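Local coordinates for haloperoxidase (Corallina officinalis, PDB 1QHB), which catalyses the halogenation of organic substrates with bromide and hydrogen peroxide, using vanadate as cofactor, in a homododecamer whose subunits each also bind calcium, at residues Q280-A285 / R318-I323; D333-A338 / S483-V488; T48-F53 / I70-F75; I414-N419 / S426-V431. All coordinates share one frame; numbering follows the deposited sequence.

In this subunit, which has far more helix than strand, contact 2 sits nearest the middle, where the loop leading into helix 337-349 meets the start of helix 484-499 at the vanadate pocket. Contact 1, about 18 Å away between centres, closes one edge of a small three-stranded antiparallel sheet and leads into helix 323-332; both touch the second subunit. Contacts 3 and 4 lie farther out, centres about 18 Å apart, at the start of helix 72-84 and at the turn after helix 407-422. Along the chain contact 3 comes first, then contact 1, then contact 2 with contact 4 between its segments. The pocket thus joins distant sequence, whereas contacts 3 and 4 are local.

Contact 1 (Q280-A285 / R318-I323); sequences QRVRIA and RLIRTI
V282 and R318 form an antiparallel hydrogen-bonded pair where strands 276-285 and 313-318 meet in a small three-stranded sheet. V282 N reaches R318 O at 2.8 Å, and R318 N returns a bond of 3.1 Å to V282 O. Beside this pair R281 CA makes a CA-H...O contact with R318 O at 3.3 Å. Further on the backbones part, and a water takes over, accepting from I320 N and donating to Q280 O.

Two arginines add the charged part. The extended R281 side chain slants across L319, whose CG lies 3.9 Å above one face of the guanidinium, toward its rim; its nitrogens make salt bridges with D517 and D268. Putting an alanine here removes that guanidinium, which would probably cost D517 and D268 a positive partner and uncover L319. R318, with CG wedged between its own backbone N and carbonyl carbon (chi1 68°), crosses I284 at about a right angle. I284 CG2 sits over the centre of its guanidinium and R321 CD packs on the opposite face, while NE makes a salt bridge with D325.

Among the apolar side chains, V282 CG1 meets I320 CG1, 4.0 Å apart.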
loop_
_atom_site.group_PDB
_atom_site.type_symbol
_atom_site.label_atom_id
_atom_site.label_comp_id
_atom_site.label_asym_id
_atom_site.label_seq_id
_atom_site.Cartn_x
_atom_site.Cartn_y
_atom_site.Cartn_z
ATOM N N GLN A 280 -45.339 -30.084 24.119
ATOM C CA GLN A 280 -44.447 -31.044 23.564
ATOM C C GLN A 280 -45.174 -32.191 22.844
ATOM O O GLN A 280 -44.520 -33.067 22.242
ATOM C CB GLN A 280 -43.571 -31.699 24.659
ATOM C CG GLN A 280 -42.658 -30.726 25.382
ATOM C CD GLN A 280 -41.310 -30.570 24.683
ATOM O OE1 GLN A 280 -41.257 -30.503 23.446
ATOM N NE2 GLN A 280 -40.247 -30.533 25.508
ATOM N N ARG A 281 -46.501 -32.226 22.883
ATOM C CA ARG A 281 -47.225 -33.344 22.274
ATOM C C ARG A 281 -47.210 -33.210 20.756
ATOM O O ARG A 281 -47.511 -32.112 20.272
ATOM C CB ARG A 281 -48.670 -33.371 22.815
ATOM C CG ARG A 281 -48.740 -33.687 24.303
ATOM C CD ARG A 281 -50.156 -34.020 24.758
ATOM N NE ARG A 281 -50.112 -34.950 25.895
ATOM C CZ ARG A 281 -49.827 -34.592 27.153
ATOM N NH1 ARG A 281 -49.653 -33.320 27.518
ATOM N NH2 ARG A 281 -49.788 -35.495 28.108
ATOM N N VAL A 282 -46.830 -34.275 20.063
ATOM C CA VAL A 282 -46.732 -34.276 18.620
ATOM C C VAL A 282 -47.947 -34.880 17.942
ATOM O O VAL A 282 -48.675 -35.726 18.477
ATOM C CB VAL A 282 -45.476 -35.138 18.243
ATOM C CG1 VAL A 282 -45.711 -36.598 18.666
ATOM C CG2 VAL A 282 -45.152 -35.067 16.757
ATOM N N ARG A 283 -48.216 -34.462 16.694
ATOM C CA ARG A 283 -49.297 -34.998 15.890
ATOM C C ARG A 283 -49.052 -36.478 15.670
ATOM O O ARG A 283 -47.902 -36.934 15.665
ATOM C CB ARG A 283 -49.470 -34.224 14.580
ATOM C CG ARG A 283 -49.924 -32.798 14.804
ATOM C CD ARG A 283 -51.103 -32.616 15.713
ATOM N NE ARG A 283 -51.644 -31.272 15.687
ATOM C CZ ARG A 283 -52.617 -30.864 16.501
ATOM N NH1 ARG A 283 -53.166 -31.664 17.401
ATOM N NH2 ARG A 283 -53.102 -29.625 16.416
ATOM N N ILE A 284 -50.157 -37.249 15.537
ATOM C CA ILE A 284 -50.016 -38.691 15.452
ATOM C C ILE A 284 -50.255 -39.253 14.073
ATOM O O ILE A 284 -51.462 -39.341 13.695
ATOM C CB ILE A 284 -51.052 -39.360 16.416
ATOM C CG1 ILE A 284 -50.840 -38.860 17.836
ATOM C CG2 ILE A 284 -50.942 -40.884 16.372
ATOM C CD1 ILE A 284 -52.158 -38.823 18.627
ATOM N N ALA A 285 -49.182 -39.656 13.405
ATOM C CA ALA A 285 -49.367 -40.251 12.081
ATOM C C ALA A 285 -49.972 -41.652 12.247
ATOM O O ALA A 285 -49.584 -42.396 13.154
ATOM C CB ALA A 285 -48.023 -40.394 11.343
ATOM N N ARG A 318 -49.837 -36.556 21.179
ATOM C CA ARG A 318 -49.381 -37.234 22.394
ATOM C C ARG A 318 -47.883 -37.006 22.569
ATOM O O ARG A 318 -47.178 -36.598 21.612
ATOM C CB ARG A 318 -49.784 -38.698 22.240
ATOM C CG ARG A 318 -48.979 -39.381 21.125
ATOM C CD ARG A 318 -49.483 -40.814 20.912
ATOM N NE ARG A 318 -48.702 -41.528 19.938
ATOM C CZ ARG A 318 -49.004 -42.693 19.403
ATOM N NH1 ARG A 318 -50.131 -43.289 19.803
ATOM N NH2 ARG A 318 -48.173 -43.273 18.543
ATOM N N LEU A 319 -47.409 -37.217 23.793
ATOM C CA LEU A 319 -45.959 -37.142 24.043
ATOM C C LEU A 319 -45.317 -38.164 23.132
ATOM O O LEU A 319 -45.950 -39.219 22.951
ATOM C CB LEU A 319 -45.653 -37.447 25.523
ATOM C CG LEU A 319 -46.179 -36.354 26.464
ATOM C CD1 LEU A 319 -46.082 -36.841 27.911
ATOM C CD2 LEU A 319 -45.463 -35.016 26.286
ATOM N N ILE A 320 -44.138 -37.937 22.593
ATOM C CA ILE A 320 -43.515 -38.930 21.732
ATOM C C ILE A 320 -43.553 -40.306 22.378
ATOM O O ILE A 320 -42.946 -40.602 23.406
ATOM C CB ILE A 320 -42.085 -38.532 21.301
ATOM C CG1 ILE A 320 -42.194 -37.268 20.399
ATOM C CG2 ILE A 320 -41.411 -39.659 20.550
ATOM C CD1 ILE A 320 -40.806 -36.586 20.310
ATOM N N ARG A 321 -44.082 -41.294 21.657
ATOM C CA ARG A 321 -44.227 -42.664 22.141
ATOM C C ARG A 321 -43.551 -43.736 21.331
ATOM O O ARG A 321 -42.912 -44.673 21.827
ATOM C CB ARG A 321 -45.775 -42.878 22.018
ATOM C CG ARG A 321 -46.354 -43.695 23.117
ATOM C CD ARG A 321 -47.897 -43.669 23.197
ATOM N NE ARG A 321 -48.207 -44.661 24.236
ATOM C CZ ARG A 321 -48.090 -44.377 25.543
ATOM N NH1 ARG A 321 -47.796 -43.184 26.089
ATOM N NH2 ARG A 321 -48.349 -45.415 26.354
ATOM N N THR A 322 -43.760 -43.670 20.003
ATOM C CA THR A 322 -43.205 -44.680 19.132
ATOM C C THR A 322 -42.088 -44.090 18.270
ATOM O O THR A 322 -41.967 -42.873 18.133
ATOM C CB THR A 322 -44.258 -45.270 18.180
ATOM O OG1 THR A 322 -44.902 -44.187 17.478
ATOM C CG2 THR A 322 -45.415 -45.946 18.936
ATOM N N ILE A 323 -41.310 -44.979 17.666
ATOM C CA ILE A 323 -40.310 -44.574 16.676
ATOM C C ILE A 323 -40.962 -43.717 15.602
ATOM O O ILE A 323 -40.417 -42.671 15.246
ATOM C CB ILE A 323 -39.663 -45.839 16.097
ATOM C CG1 ILE A 323 -38.733 -46.392 17.197
ATOM C CG2 ILE A 323 -38.895 -45.571 14.814
ATOM C CD1 ILE A 323 -38.057 -47.666 16.803
HETATM O O HOH W 1 -43.107 -35.233 23.269
#

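Contact 2 (D333-A338 / S483-V488); sequences DSLYEA and SGHAVV. With PO4 (phosphate ion), chain G.
The vanadate pocket, occupied here by a phosphate probably taken from the crystallisation liquor, is backed by H485 and its carboxylate partner D333. H485 NE2 donates to D333 OD1 at 2.6 Å, nearly straight at 168°, using the syn lone pair of that oxygen. The bond lies in the imidazole plane, and the carboxylate is turned only 25° from it. At the other side of the ring H485 ND1 donates to phosphate O2 at 2.9 Å, so the imidazole is pinned at both nitrogens and its rotation is fixed.

Over one face of the ring comes L335 CD1, a CH-pi contact 3.9 Å from the centroid. The anion sits at the N-terminus of helix 484-499, in the helical fold of the vanadium haloperoxidases. S483 is the N-cap: its OG accepts from A486 N and donates to phosphate O2, which H485 N also reaches, while G484 N bonds phosphate O4 at 2.9 Å. This helix end probably helps to hold the negative charge, together with R545, R406, K398 and H551, which also bond the phosphate. H485 is probably an active-site residue that binds vanadate, as in related haloperoxidases.

One turn further along the helix, V488 CG1 packs against L335 O at 3.5 Å. A water beside it donates to both L335 O and H485 O.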
loop_
_atom_site.group_PDB
_atom_site.type_symbol
_atom_site.label_atom_id
_atom_site.label_comp_id
_atom_site.label_asym_id
_atom_site.label_seq_id
_atom_site.Cartn_x
_atom_site.Cartn_y
_atom_site.Cartn_z
ATOM N N ASP A 333 -40.375 -30.153 11.568
ATOM C CA ASP A 333 -39.818 -29.159 12.495
ATOM C C ASP A 333 -39.165 -27.994 11.771
ATOM O O ASP A 333 -38.498 -28.120 10.738
ATOM C CB ASP A 333 -38.766 -29.864 13.350
ATOM C CG ASP A 333 -37.618 -30.451 12.570
ATOM O OD1 ASP A 333 -37.790 -31.043 11.495
ATOM O OD2 ASP A 333 -36.472 -30.374 13.081
ATOM N N SER A 334 -39.292 -26.792 12.327
ATOM C CA SER A 334 -38.434 -25.720 11.765
ATOM C C SER A 334 -36.995 -26.201 12.068
ATOM O O SER A 334 -36.811 -26.893 13.125
ATOM C CB SER A 334 -38.689 -24.465 12.525
ATOM O OG SER A 334 -37.482 -24.257 13.259
ATOM N N LEU A 335 -35.933 -25.873 11.315
ATOM C CA LEU A 335 -34.672 -26.547 11.661
ATOM C C LEU A 335 -34.071 -26.241 12.999
ATOM O O LEU A 335 -33.577 -27.251 13.488
ATOM C CB LEU A 335 -33.673 -26.593 10.511
ATOM C CG LEU A 335 -33.683 -27.898 9.684
ATOM C CD1 LEU A 335 -35.091 -28.359 9.351
ATOM C CD2 LEU A 335 -32.923 -27.679 8.377
ATOM N N TYR A 336 -34.184 -25.110 13.675
ATOM C CA TYR A 336 -33.586 -24.992 15.014
ATOM C C TYR A 336 -34.586 -25.240 16.149
ATOM O O TYR A 336 -34.324 -24.949 17.317
ATOM C CB TYR A 336 -32.943 -23.604 15.208
ATOM C CG TYR A 336 -33.855 -22.439 14.918
ATOM C CD1 TYR A 336 -35.035 -22.212 15.593
ATOM C CD2 TYR A 336 -33.508 -21.515 13.935
ATOM C CE1 TYR A 336 -35.869 -21.139 15.314
ATOM C CE2 TYR A 336 -34.331 -20.452 13.634
ATOM C CZ TYR A 336 -35.493 -20.244 14.334
ATOM O OH TYR A 336 -36.288 -19.169 14.028
ATOM N N GLU A 337 -35.803 -25.670 15.794
ATOM C CA GLU A 337 -36.899 -25.860 16.720
ATOM C C GLU A 337 -36.522 -26.602 17.997
ATOM O O GLU A 337 -36.770 -26.137 19.102
ATOM C CB GLU A 337 -38.089 -26.572 15.998
ATOM C CG GLU A 337 -39.284 -26.771 16.926
ATOM C CD GLU A 337 -40.577 -27.180 16.248
ATOM O OE1 GLU A 337 -40.625 -27.115 14.999
ATOM O OE2 GLU A 337 -41.520 -27.523 16.996
ATOM N N ALA A 338 -35.937 -27.773 17.919
ATOM C CA ALA A 338 -35.634 -28.595 19.083
ATOM C C ALA A 338 -34.720 -27.864 20.055
ATOM O O ALA A 338 -34.876 -28.044 21.249
ATOM C CB ALA A 338 -35.008 -29.916 18.623
ATOM N N SER A 483 -26.478 -33.911 6.202
ATOM C CA SER A 483 -27.891 -33.701 6.508
ATOM C C SER A 483 -28.135 -32.314 7.029
ATOM O O SER A 483 -27.410 -31.834 7.919
ATOM C CB SER A 483 -28.271 -34.786 7.583
ATOM O OG SER A 483 -29.458 -34.411 8.305
ATOM N N GLY A 484 -29.224 -31.668 6.603
ATOM C CA GLY A 484 -29.580 -30.353 7.092
ATOM C C GLY A 484 -29.975 -30.409 8.546
ATOM O O GLY A 484 -29.573 -29.553 9.346
ATOM N N HIS A 485 -30.756 -31.409 8.951
ATOM C CA HIS A 485 -31.159 -31.518 10.375
ATOM C C HIS A 485 -29.954 -31.725 11.286
ATOM O O HIS A 485 -29.761 -31.089 12.317
ATOM C CB HIS A 485 -32.060 -32.798 10.489
ATOM C CG HIS A 485 -33.482 -32.443 10.173
ATOM N ND1 HIS A 485 -34.056 -32.396 8.931
ATOM C CD2 HIS A 485 -34.475 -32.105 11.033
ATOM C CE1 HIS A 485 -35.317 -32.014 9.033
ATOM N NE2 HIS A 485 -35.613 -31.863 10.305
ATOM N N ALA A 486 -29.097 -32.674 10.904
ATOM C CA ALA A 486 -27.912 -32.967 11.711
ATOM C C ALA A 486 -26.880 -31.848 11.692
ATOM O O ALA A 486 -26.298 -31.587 12.761
ATOM C CB ALA A 486 -27.320 -34.292 11.311
ATOM N N VAL A 487 -26.751 -31.101 10.558
ATOM C CA VAL A 487 -25.735 -30.041 10.629
ATOM C C VAL A 487 -26.179 -28.946 11.573
ATOM O O VAL A 487 -25.434 -28.276 12.282
ATOM C CB VAL A 487 -25.331 -29.507 9.243
ATOM C CG1 VAL A 487 -26.357 -28.497 8.688
ATOM C CG2 VAL A 487 -24.005 -28.749 9.390
ATOM N N VAL A 488 -27.480 -28.648 11.568
ATOM C CA VAL A 488 -28.061 -27.621 12.406
ATOM C C VAL A 488 -28.045 -28.065 13.862
ATOM O O VAL A 488 -27.773 -27.255 14.742
ATOM C CB VAL A 488 -29.480 -27.255 11.949
ATOM C CG1 VAL A 488 -30.221 -26.401 12.969
ATOM C CG2 VAL A 488 -29.405 -26.523 10.602
HETATM P P PO4 G . -32.312 -33.451 5.595
HETATM O O1 PO4 G . -32.938 -34.618 4.916
HETATM O O2 PO4 G . -32.186 -33.666 7.065
HETATM O O3 PO4 G . -33.118 -32.248 5.325
HETATM O O4 PO4 G . -30.930 -33.313 5.002
HETATM O O HOH W 2 -32.160 -30.181 13.502
#

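Contact 3 (T48-F53 / I70-F75); sequences TGDPSF and IDPDDF
Between D50 and F53 the chain passes the first turn of helix 72-84 as irregular loop, bringing P51 O to 3.8 Å from P72 CB. Each segment is shaped by a hydroxyl or carboxylate of its own: T48 OG1 accepts from D50 N in an ST turn, and D71, the N-cap of the helix, accepts from D73 N through OD1. At F53 the backbone has left-handed helical angles (phi 64°).

The side-chain contact packs loop rings on the N-terminal turn of helix 72-84. F75 CD2 lies over the centre of the F53 ring, 3.4 Å from F53 CE1, with ring planes inclined by 31°. P51 CB packs on the opposite face of F53, and P72 CB meets its edge, 3.9 Å from F53 CE2. With CG anti to the backbone N (chi1 -178°), the F75 ring is laid over F53; F75 CB adds a CH-pi contact 4.2 Å from the F53 ring centroid. Trimming F53 to an alanine would probably open a gap between P51 and F75 and set the F75 ring free to shift. I69 and L41 of the same chain pack against F53, and D73 OD2 hydrogen-bonds Q361 of the third subunit.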
loop_
_atom_site.group_PDB
_atom_site.type_symbol
_atom_site.label_atom_id
_atom_site.label_comp_id
_atom_site.label_asym_id
_atom_site.label_seq_id
_atom_site.Cartn_x
_atom_site.Cartn_y
_atom_site.Cartn_z
ATOM N N THR A 48 -23.826 -49.519 -23.094
ATOM C CA THR A 48 -23.213 -48.356 -23.754
ATOM C C THR A 48 -21.793 -48.078 -23.289
ATOM O O THR A 48 -21.089 -47.300 -23.956
ATOM C CB THR A 48 -24.071 -47.115 -23.435
ATOM O OG1 THR A 48 -24.033 -46.881 -22.003
ATOM C CG2 THR A 48 -25.522 -47.387 -23.823
ATOM N N GLY A 49 -21.408 -48.590 -22.111
ATOM C CA GLY A 49 -20.105 -48.251 -21.569
ATOM C C GLY A 49 -20.139 -46.960 -20.724
ATOM O O GLY A 49 -19.124 -46.654 -20.069
ATOM N N ASP A 50 -21.212 -46.200 -20.757
ATOM C CA ASP A 50 -21.319 -44.952 -20.039
ATOM C C ASP A 50 -21.545 -45.179 -18.544
ATOM O O ASP A 50 -21.982 -46.246 -18.138
ATOM C CB ASP A 50 -22.518 -44.122 -20.500
ATOM C CG ASP A 50 -22.519 -43.791 -21.978
ATOM O OD1 ASP A 50 -21.479 -43.285 -22.457
ATOM O OD2 ASP A 50 -23.535 -44.032 -22.659
ATOM N N PRO A 51 -21.357 -44.117 -17.797
ATOM C CA PRO A 51 -21.582 -44.129 -16.365
ATOM C C PRO A 51 -23.084 -44.267 -16.171
ATOM O O PRO A 51 -23.878 -43.633 -16.885
ATOM C CB PRO A 51 -20.985 -42.825 -15.862
ATOM C CG PRO A 51 -20.887 -41.920 -17.042
ATOM C CD PRO A 51 -20.808 -42.783 -18.276
ATOM N N SER A 52 -23.480 -45.120 -15.214
ATOM C CA SER A 52 -24.909 -45.310 -14.989
ATOM C C SER A 52 -25.452 -44.445 -13.853
ATOM O O SER A 52 -26.681 -44.280 -13.728
ATOM C CB SER A 52 -25.127 -46.790 -14.632
ATOM O OG SER A 52 -24.356 -47.057 -13.424
ATOM N N PHE A 53 -24.573 -43.963 -12.979
ATOM C CA PHE A 53 -24.917 -43.097 -11.865
ATOM C C PHE A 53 -25.824 -43.754 -10.843
ATOM O O PHE A 53 -26.478 -43.010 -10.124
ATOM C CB PHE A 53 -25.572 -41.819 -12.402
ATOM C CG PHE A 53 -24.575 -40.992 -13.175
ATOM C CD1 PHE A 53 -23.412 -40.520 -12.578
ATOM C CD2 PHE A 53 -24.806 -40.737 -14.515
ATOM C CE1 PHE A 53 -22.451 -39.807 -13.309
ATOM C CE2 PHE A 53 -23.869 -40.013 -15.258
ATOM C CZ PHE A 53 -22.696 -39.559 -14.640
ATOM N N ILE A 70 -32.266 -42.636 -17.405
ATOM C CA ILE A 70 -32.335 -42.999 -18.813
ATOM C C ILE A 70 -31.204 -42.335 -19.584
ATOM O O ILE A 70 -30.720 -42.954 -20.551
ATOM C CB ILE A 70 -33.663 -42.519 -19.417
ATOM C CG1 ILE A 70 -34.844 -43.399 -18.951
ATOM C CG2 ILE A 70 -33.637 -42.493 -20.939
ATOM C CD1 ILE A 70 -36.139 -42.575 -19.051
ATOM N N ASP A 71 -30.897 -41.073 -19.235
ATOM C CA ASP A 71 -29.849 -40.397 -20.009
ATOM C C ASP A 71 -28.794 -39.787 -19.096
ATOM O O ASP A 71 -29.046 -38.787 -18.435
ATOM C CB ASP A 71 -30.543 -39.345 -20.853
ATOM C CG ASP A 71 -29.639 -38.643 -21.832
ATOM O OD1 ASP A 71 -28.411 -38.867 -21.777
ATOM O OD2 ASP A 71 -30.149 -37.847 -22.633
ATOM N N PRO A 72 -27.556 -40.238 -19.225
ATOM C CA PRO A 72 -26.431 -39.775 -18.411
ATOM C C PRO A 72 -26.265 -38.300 -18.590
ATOM O O PRO A 72 -26.069 -37.559 -17.603
ATOM C CB PRO A 72 -25.243 -40.642 -18.826
ATOM C CG PRO A 72 -25.640 -41.353 -20.063
ATOM C CD PRO A 72 -27.153 -41.391 -20.093
ATOM N N ASP A 73 -26.492 -37.736 -19.761
ATOM C CA ASP A 73 -26.402 -36.291 -19.944
ATOM C C ASP A 73 -27.302 -35.512 -18.996
ATOM O O ASP A 73 -27.052 -34.340 -18.669
ATOM C CB ASP A 73 -26.740 -35.892 -21.386
ATOM C CG ASP A 73 -25.672 -36.240 -22.405
ATOM O OD1 ASP A 73 -24.617 -36.817 -22.101
ATOM O OD2 ASP A 73 -25.844 -35.930 -23.608
ATOM N N ASP A 74 -28.442 -36.049 -18.589
ATOM C CA ASP A 74 -29.330 -35.330 -17.658
ATOM C C ASP A 74 -28.611 -35.146 -16.323
ATOM O O ASP A 74 -28.750 -34.087 -15.775
ATOM C CB ASP A 74 -30.610 -36.114 -17.405
ATOM C CG ASP A 74 -31.527 -36.169 -18.617
ATOM O OD1 ASP A 74 -31.410 -35.293 -19.506
ATOM O OD2 ASP A 74 -32.387 -37.066 -18.693
ATOM N N PHE A 75 -27.837 -36.155 -15.871
ATOM C CA PHE A 75 -27.106 -35.969 -14.611
ATOM C C PHE A 75 -25.933 -35.012 -14.776
ATOM O O PHE A 75 -25.735 -34.126 -13.955
ATOM C CB PHE A 75 -26.630 -37.323 -14.085
ATOM C CG PHE A 75 -25.910 -37.203 -12.769
ATOM C CD1 PHE A 75 -26.610 -37.156 -11.614
ATOM C CD2 PHE A 75 -24.513 -37.148 -12.707
ATOM C CE1 PHE A 75 -25.996 -37.049 -10.371
ATOM C CE2 PHE A 75 -23.882 -37.036 -11.488
ATOM C CZ PHE A 75 -24.617 -37.018 -10.319
#

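Contact 4 (I414-N419 / S426-V431); sequences ISVNKN and SVFPEV
F428 O is gripped by two donors from opposite faces of its carbonyl plane: N417 ND2 across the contact at 2.8 Å, and V431 N within the loop at 3.0 Å. The amide of N417 reaches out from helix 407-422 with CG anti to the backbone N (chi1 170°). From there ND2 also makes a weak bond of 3.1 Å to V427 O, and bonds D432 at the start of the next helix. V431 CG2 packs beside the same side chain, 3.8 Å from N417 CB.

On the neighbouring helix position, V416 turns CG1 into the loop, touching V427 CG1 at 3.6 Å and F428 CE2 at 3.8 Å. V427 CG1 in turn sits over the centre of the F428 ring, so the two valines and the phenylalanine pack as one apolar patch. Beside it a water accepts from V427 N and lies 3.1 Å from N417 O, linking helix and loop.

This is the turn between helices 407-422 and 432-437, away from the vanadate and calcium sites and touched by no other subunit. Because N417 binds main-chain carbonyls, its hold depends on the path of the loop backbone, while V416 depends on the V427 and F428 side chains.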
loop_
_atom_site.group_PDB
_atom_site.type_symbol
_atom_site.label_atom_id
_atom_site.label_comp_id
_atom_site.label_asym_id
_atom_site.label_seq_id
_atom_site.Cartn_x
_atom_site.Cartn_y
_atom_site.Cartn_z
ATOM N N ILE A 414 -31.635 -52.714 -4.395
ATOM C CA ILE A 414 -31.779 -54.008 -3.741
ATOM C C ILE A 414 -33.040 -54.697 -4.252
ATOM O O ILE A 414 -32.948 -55.868 -4.591
ATOM C CB ILE A 414 -31.919 -53.760 -2.229
ATOM C CG1 ILE A 414 -30.567 -53.280 -1.683
ATOM C CG2 ILE A 414 -32.469 -54.987 -1.527
ATOM C CD1 ILE A 414 -30.580 -52.904 -0.208
ATOM N N SER A 415 -34.192 -53.996 -4.307
ATOM C CA SER A 415 -35.395 -54.681 -4.760
ATOM C C SER A 415 -35.262 -55.200 -6.187
ATOM O O SER A 415 -35.569 -56.364 -6.501
ATOM C CB SER A 415 -36.612 -53.744 -4.643
ATOM O OG SER A 415 -37.744 -54.638 -4.699
ATOM N N VAL A 416 -34.785 -54.351 -7.102
ATOM C CA VAL A 416 -34.593 -54.746 -8.497
ATOM C C VAL A 416 -33.610 -55.896 -8.625
ATOM O O VAL A 416 -33.912 -56.848 -9.349
ATOM C CB VAL A 416 -34.132 -53.544 -9.320
ATOM C CG1 VAL A 416 -33.637 -53.918 -10.710
ATOM C CG2 VAL A 416 -35.292 -52.566 -9.378
ATOM N N ASN A 417 -32.432 -55.844 -7.975
ATOM C CA ASN A 417 -31.481 -56.949 -8.072
ATOM C C ASN A 417 -32.008 -58.282 -7.555
ATOM O O ASN A 417 -31.755 -59.365 -8.134
ATOM C CB ASN A 417 -30.247 -56.572 -7.260
ATOM C CG ASN A 417 -29.190 -57.611 -6.995
ATOM O OD1 ASN A 417 -29.291 -58.562 -6.215
ATOM N ND2 ASN A 417 -28.035 -57.470 -7.637
ATOM N N LYS A 418 -32.611 -58.263 -6.376
ATOM C CA LYS A 418 -33.135 -59.497 -5.796
ATOM C C LYS A 418 -34.286 -60.061 -6.661
ATOM O O LYS A 418 -34.285 -61.273 -6.911
ATOM C CB LYS A 418 -33.592 -59.254 -4.360
ATOM C CG LYS A 418 -34.132 -60.495 -3.659
ATOM C CD LYS A 418 -33.849 -60.406 -2.161
ATOM C CE LYS A 418 -34.237 -61.686 -1.444
ATOM N NZ LYS A 418 -33.439 -62.850 -1.897
ATOM N N ASN A 419 -35.227 -59.280 -7.186
ATOM C CA ASN A 419 -36.265 -59.773 -8.066
ATOM C C ASN A 419 -35.665 -60.346 -9.348
ATOM O O ASN A 419 -36.032 -61.472 -9.764
ATOM C CB ASN A 419 -37.274 -58.679 -8.430
ATOM C CG ASN A 419 -38.298 -58.575 -7.311
ATOM O OD1 ASN A 419 -38.918 -59.587 -6.979
ATOM N ND2 ASN A 419 -38.481 -57.407 -6.728
ATOM N N SER A 426 -29.495 -60.897 -14.155
ATOM C CA SER A 426 -28.566 -60.064 -13.415
ATOM C C SER A 426 -28.852 -58.590 -13.641
ATOM O O SER A 426 -28.840 -58.164 -14.797
ATOM C CB SER A 426 -27.102 -60.336 -13.740
ATOM O OG SER A 426 -26.804 -61.711 -13.526
ATOM N N VAL A 427 -29.182 -57.891 -12.559
ATOM C CA VAL A 427 -29.427 -56.454 -12.686
ATOM C C VAL A 427 -28.704 -55.838 -11.483
ATOM O O VAL A 427 -28.929 -56.290 -10.355
ATOM C CB VAL A 427 -30.885 -56.006 -12.756
ATOM C CG1 VAL A 427 -30.978 -54.514 -13.050
ATOM C CG2 VAL A 427 -31.693 -56.723 -13.828
ATOM N N PHE A 428 -27.809 -54.869 -11.718
ATOM C CA PHE A 428 -27.109 -54.248 -10.583
ATOM C C PHE A 428 -26.334 -55.246 -9.727
ATOM O O PHE A 428 -26.430 -55.355 -8.501
ATOM C CB PHE A 428 -28.050 -53.429 -9.697
ATOM C CG PHE A 428 -28.906 -52.401 -10.364
ATOM C CD1 PHE A 428 -28.459 -51.653 -11.447
ATOM C CD2 PHE A 428 -30.207 -52.175 -9.917
ATOM C CE1 PHE A 428 -29.266 -50.699 -12.036
ATOM C CE2 PHE A 428 -31.032 -51.226 -10.520
ATOM C CZ PHE A 428 -30.550 -50.476 -11.575
ATOM N N PRO A 429 -25.371 -55.903 -10.359
ATOM C CA PRO A 429 -24.498 -56.876 -9.730
ATOM C C PRO A 429 -23.672 -56.268 -8.640
ATOM O O PRO A 429 -23.340 -56.888 -7.610
ATOM C CB PRO A 429 -23.672 -57.454 -10.873
ATOM C CG PRO A 429 -23.726 -56.454 -11.962
ATOM C CD PRO A 429 -25.078 -55.796 -11.819
ATOM N N GLU A 430 -23.458 -54.957 -8.679
ATOM C CA GLU A 430 -22.727 -54.207 -7.670
ATOM C C GLU A 430 -23.373 -54.360 -6.303
ATOM O O GLU A 430 -22.669 -54.237 -5.305
ATOM C CB GLU A 430 -22.650 -52.723 -8.055
ATOM C CG GLU A 430 -22.019 -52.493 -9.426
ATOM C CD GLU A 430 -23.049 -52.413 -10.525
ATOM O OE1 GLU A 430 -24.022 -53.195 -10.503
ATOM O OE2 GLU A 430 -23.031 -51.599 -11.472
ATOM N N VAL A 431 -24.704 -54.595 -6.201
ATOM C CA VAL A 431 -25.251 -54.784 -4.855
ATOM C C VAL A 431 -25.438 -56.255 -4.501
ATOM O O VAL A 431 -26.107 -56.531 -3.495
ATOM C CB VAL A 431 -26.512 -53.941 -4.642
ATOM C CG1 VAL A 431 -26.180 -52.445 -4.850
ATOM C CG2 VAL A 431 -27.660 -54.310 -5.537
HETATM O O HOH W 3 -29.687 -59.692 -10.416
#